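Local coordinates for protein acinetobacter secreted protease CpaA (Acinetobacter nosocomialis M2, PDB 6O38) that is a secreted zinc metalloprotease that probably cleaves glycosylated host proteins and leaves the cell by type II secretion with the help of its chaperone CpaB, at residues 121-126 and 147-152. Numbering follows the deposited sequence.
Sequences IQDDKW and TASVSS
Ile121 and Thr147 join the two loops through backbone: Thr147 N donates to Ile121 O at 2.8 Å, and the chains come closest at the CA atoms of Gln122 and Ala148, 4.3 Å apart. Thr147 OG1 adds a weak bond to the same carbonyl oxygen. Asp123 then reaches across with its carboxylate. Its OD1 accepts from Ser149 N at 2.8 Å, on the syn side and 18° out of the carboxylate plane, and also from Ser149 OG at 3.3 Å, tilted further from that plane. Ser149 OG sits between its own backbone N and carbonyl carbon (chi1 62°), which turns the hydroxyl back to the oxygen its amide already grips; both donors of Ser149 converge on this one oxygen, which probably restrains the carboxylate's rotation. The loops follow the adjacent parallel strands 116-121 and 141-146 and lead into strands 129-131 and 152-154 of a second sheet, so the contact ties together neighbouring strand-to-strand turns at one end of a StcE-type beta-sandwich domain, far from the zinc site. Trp126 swings its indole across residues 147-152, CG anti to the backbone N (chi1 176°). Val150 CG1 lies over one ring face, offset toward the rim and 3.5 Å from Trp126 CZ2, while the backbone of Ser151 borders the ring edge. Ala148 CB packs against both Trp126 CD1 and Ile121 CG2, 4.2 Å from each. Deeper in, Ile121 CD1 rests 3.5 Å from Ser152 OG, and both residues pack on Leu167 of strand 166-167.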
ATOM      1  N   ILE A 121      -6.403  31.096 -11.076  1.00 65.83           N
ATOM      2  CA  ILE A 121      -5.591  32.141 -11.695  1.00 66.22           C
ATOM      3  C   ILE A 121      -6.084  32.377 -13.116  1.00 67.24           C
ATOM      4  O   ILE A 121      -6.264  31.425 -13.884  1.00 67.31           O
ATOM      5  CB  ILE A 121      -4.100  31.763 -11.690  1.00 65.40           C
ATOM      6  CG1 ILE A 121      -3.586  31.636 -10.255  1.00 64.52           C
ATOM      7  CG2 ILE A 121      -3.285  32.787 -12.464  1.00 65.74           C
ATOM      8  CD1 ILE A 121      -2.118  31.299 -10.165  1.00 63.73           C
ATOM      9  N   GLN A 122      -6.297  33.646 -13.464  1.00 69.70           N
ATOM     10  CA  GLN A 122      -6.782  34.040 -14.779  1.00 70.88           C
ATOM     11  C   GLN A 122      -5.877  35.108 -15.382  1.00 71.22           C
ATOM     12  O   GLN A 122      -4.983  35.650 -14.725  1.00 70.72           O
ATOM     13  CB  GLN A 122      -8.216  34.580 -14.712  1.00 71.93           C
ATOM     14  CG  GLN A 122      -9.172  33.738 -13.909  1.00 71.81           C
ATOM     15  CD  GLN A 122     -10.575  34.311 -13.891  1.00 72.94           C
ATOM     16  OE1 GLN A 122     -10.814  35.378 -13.323  1.00 73.85           O
ATOM     17  NE2 GLN A 122     -11.510  33.606 -14.517  1.00 73.39           N
ATOM     18  N   ASP A 123      -6.132  35.403 -16.662  1.00 70.68           N
ATOM     19  CA  ASP A 123      -5.400  36.461 -17.354  1.00 71.09           C
ATOM     20  C   ASP A 123      -5.548  37.792 -16.628  1.00 71.35           C
ATOM     21  O   ASP A 123      -4.572  38.537 -16.472  1.00 71.21           O
ATOM     22  CB  ASP A 123      -5.885  36.579 -18.800  1.00 72.12           C
ATOM     23  CG  ASP A 123      -5.212  35.577 -19.722  1.00 72.14           C
ATOM     24  OD1 ASP A 123      -4.159  35.030 -19.330  1.00 71.28           O
ATOM     25  OD2 ASP A 123      -5.728  35.339 -20.833  1.00 73.03           O
ATOM     26  N   ASP A 124      -6.759  38.095 -16.154  1.00 72.19           N
ATOM     27  CA  ASP A 124      -7.061  39.357 -15.493  1.00 72.89           C
ATOM     28  C   ASP A 124      -6.864  39.300 -13.983  1.00 72.50           C
ATOM     29  O   ASP A 124      -6.873  40.353 -13.336  1.00 74.07           O
ATOM     30  CB  ASP A 124      -8.502  39.780 -15.811  1.00 74.86           C
ATOM     31  CG  ASP A 124      -9.513  38.691 -15.487  1.00 74.56           C
ATOM     32  OD1 ASP A 124      -9.088  37.573 -15.126  1.00 72.91           O
ATOM     33  OD2 ASP A 124     -10.736  38.944 -15.608  1.00 76.07           O
ATOM     34  N   LYS A 125      -6.681  38.111 -13.409  1.00 72.74           N
ATOM     35  CA  LYS A 125      -6.390  37.944 -11.981  1.00 72.15           C
ATOM     36  C   LYS A 125      -5.149  37.063 -11.869  1.00 70.51           C
ATOM     37  O   LYS A 125      -5.254  35.836 -11.761  1.00 69.89           O
ATOM     38  CB  LYS A 125      -7.579  37.353 -11.220  1.00 72.52           C
ATOM     39  CG  LYS A 125      -8.871  38.136 -11.384  1.00 74.58           C
ATOM     40  CD  LYS A 125      -9.988  37.547 -10.545  1.00 75.11           C
ATOM     41  CE  LYS A 125     -11.146  38.515 -10.416  1.00 77.65           C
ATOM     42  NZ  LYS A 125     -12.171  37.991  -9.479  1.00 78.18           N
ATOM     43  N   TRP A 126      -3.973  37.689 -11.880  1.00 69.29           N
ATOM     44  CA  TRP A 126      -2.719  36.973 -12.052  1.00 68.19           C
ATOM     45  C   TRP A 126      -1.664  37.538 -11.112  1.00 67.61           C
ATOM     46  O   TRP A 126      -1.729  38.698 -10.699  1.00 68.55           O
ATOM     47  CB  TRP A 126      -2.235  37.055 -13.509  1.00 68.50           C
ATOM     48  CG  TRP A 126      -0.902  36.413 -13.761  1.00 67.78           C
ATOM     49  CD1 TRP A 126      -0.666  35.112 -14.098  1.00 67.40           C
ATOM     50  CD2 TRP A 126       0.380  37.048 -13.692  1.00 67.39           C
ATOM     51  NE1 TRP A 126       0.685  34.898 -14.244  1.00 66.66           N
ATOM     52  CE2 TRP A 126       1.348  36.071 -13.998  1.00 66.66           C
ATOM     53  CE3 TRP A 126       0.804  38.348 -13.398  1.00 67.90           C
ATOM     54  CZ2 TRP A 126       2.713  36.354 -14.021  1.00 66.06           C
ATOM     55  CZ3 TRP A 126       2.157  38.627 -13.422  1.00 67.49           C
ATOM     56  CH2 TRP A 126       3.095  37.636 -13.731  1.00 66.47           C
ATOM     57  N   THR A 147      -6.044  29.280 -15.614  1.00 63.85           N
ATOM     58  CA  THR A 147      -6.469  29.375 -17.004  1.00 64.83           C
ATOM     59  C   THR A 147      -5.760  30.503 -17.739  1.00 65.47           C
ATOM     60  O   THR A 147      -6.082  30.775 -18.901  1.00 66.35           O
ATOM     61  CB  THR A 147      -7.987  29.568 -17.091  1.00 65.44           C
ATOM     62  OG1 THR A 147      -8.333  30.879 -16.626  1.00 65.83           O
ATOM     63  CG2 THR A 147      -8.709  28.526 -16.250  1.00 64.74           C
ATOM     64  N   ALA A 148      -4.805  31.164 -17.090  1.00 66.90           N
ATOM     65  CA  ALA A 148      -4.094  32.272 -17.705  1.00 67.43           C
ATOM     66  C   ALA A 148      -3.130  31.769 -18.776  1.00 67.62           C
ATOM     67  O   ALA A 148      -2.690  30.616 -18.769  1.00 67.20           O
ATOM     68  CB  ALA A 148      -3.330  33.072 -16.649  1.00 66.74           C
ATOM     69  N   SER A 149      -2.799  32.662 -19.709  1.00 69.23           N
ATOM     70  CA  SER A 149      -1.885  32.326 -20.791  1.00 69.38           C
ATOM     71  C   SER A 149      -0.427  32.576 -20.436  1.00 68.39           C
ATOM     72  O   SER A 149       0.460  32.000 -21.077  1.00 68.22           O
ATOM     73  CB  SER A 149      -2.243  33.120 -22.052  1.00 70.75           C
ATOM     74  OG  SER A 149      -2.106  34.513 -21.832  1.00 71.09           O
ATOM     75  N   VAL A 150      -0.157  33.413 -19.437  1.00 67.70           N
ATOM     76  CA  VAL A 150       1.190  33.609 -18.914  1.00 66.66           C
ATOM     77  C   VAL A 150       1.322  32.776 -17.647  1.00 65.49           C
ATOM     78  O   VAL A 150       0.428  32.789 -16.789  1.00 65.55           O
ATOM     79  CB  VAL A 150       1.479  35.099 -18.653  1.00 66.82           C
ATOM     80  CG1 VAL A 150       2.184  35.302 -17.320  1.00 65.65           C
ATOM     81  CG2 VAL A 150       2.304  35.684 -19.791  1.00 67.29           C
ATOM     82  N   SER A 151       2.418  32.034 -17.537  1.00 64.17           N
ATOM     83  CA  SER A 151       2.571  31.065 -16.464  1.00 63.06           C
ATOM     84  C   SER A 151       2.965  31.742 -15.153  1.00 62.25           C
ATOM     85  O   SER A 151       3.486  32.862 -15.126  1.00 62.33           O
ATOM     86  CB  SER A 151       3.612  30.009 -16.839  1.00 62.35           C
ATOM     87  OG  SER A 151       4.913  30.566 -16.874  1.00 61.82           O
ATOM     88  N   SER A 152       2.701  31.039 -14.055  1.00 61.50           N
ATOM     89  CA  SER A 152       3.065  31.481 -12.715  1.00 60.83           C
ATOM     90  C   SER A 152       3.500  30.252 -11.922  1.00 59.64           C
ATOM     91  O   SER A 152       3.614  29.149 -12.467  1.00 59.41           O
ATOM     92  CB  SER A 152       1.901  32.227 -12.050  1.00 61.60           C
ATOM     93  OG  SER A 152       0.665  31.585 -12.306  1.00 62.39           O
TER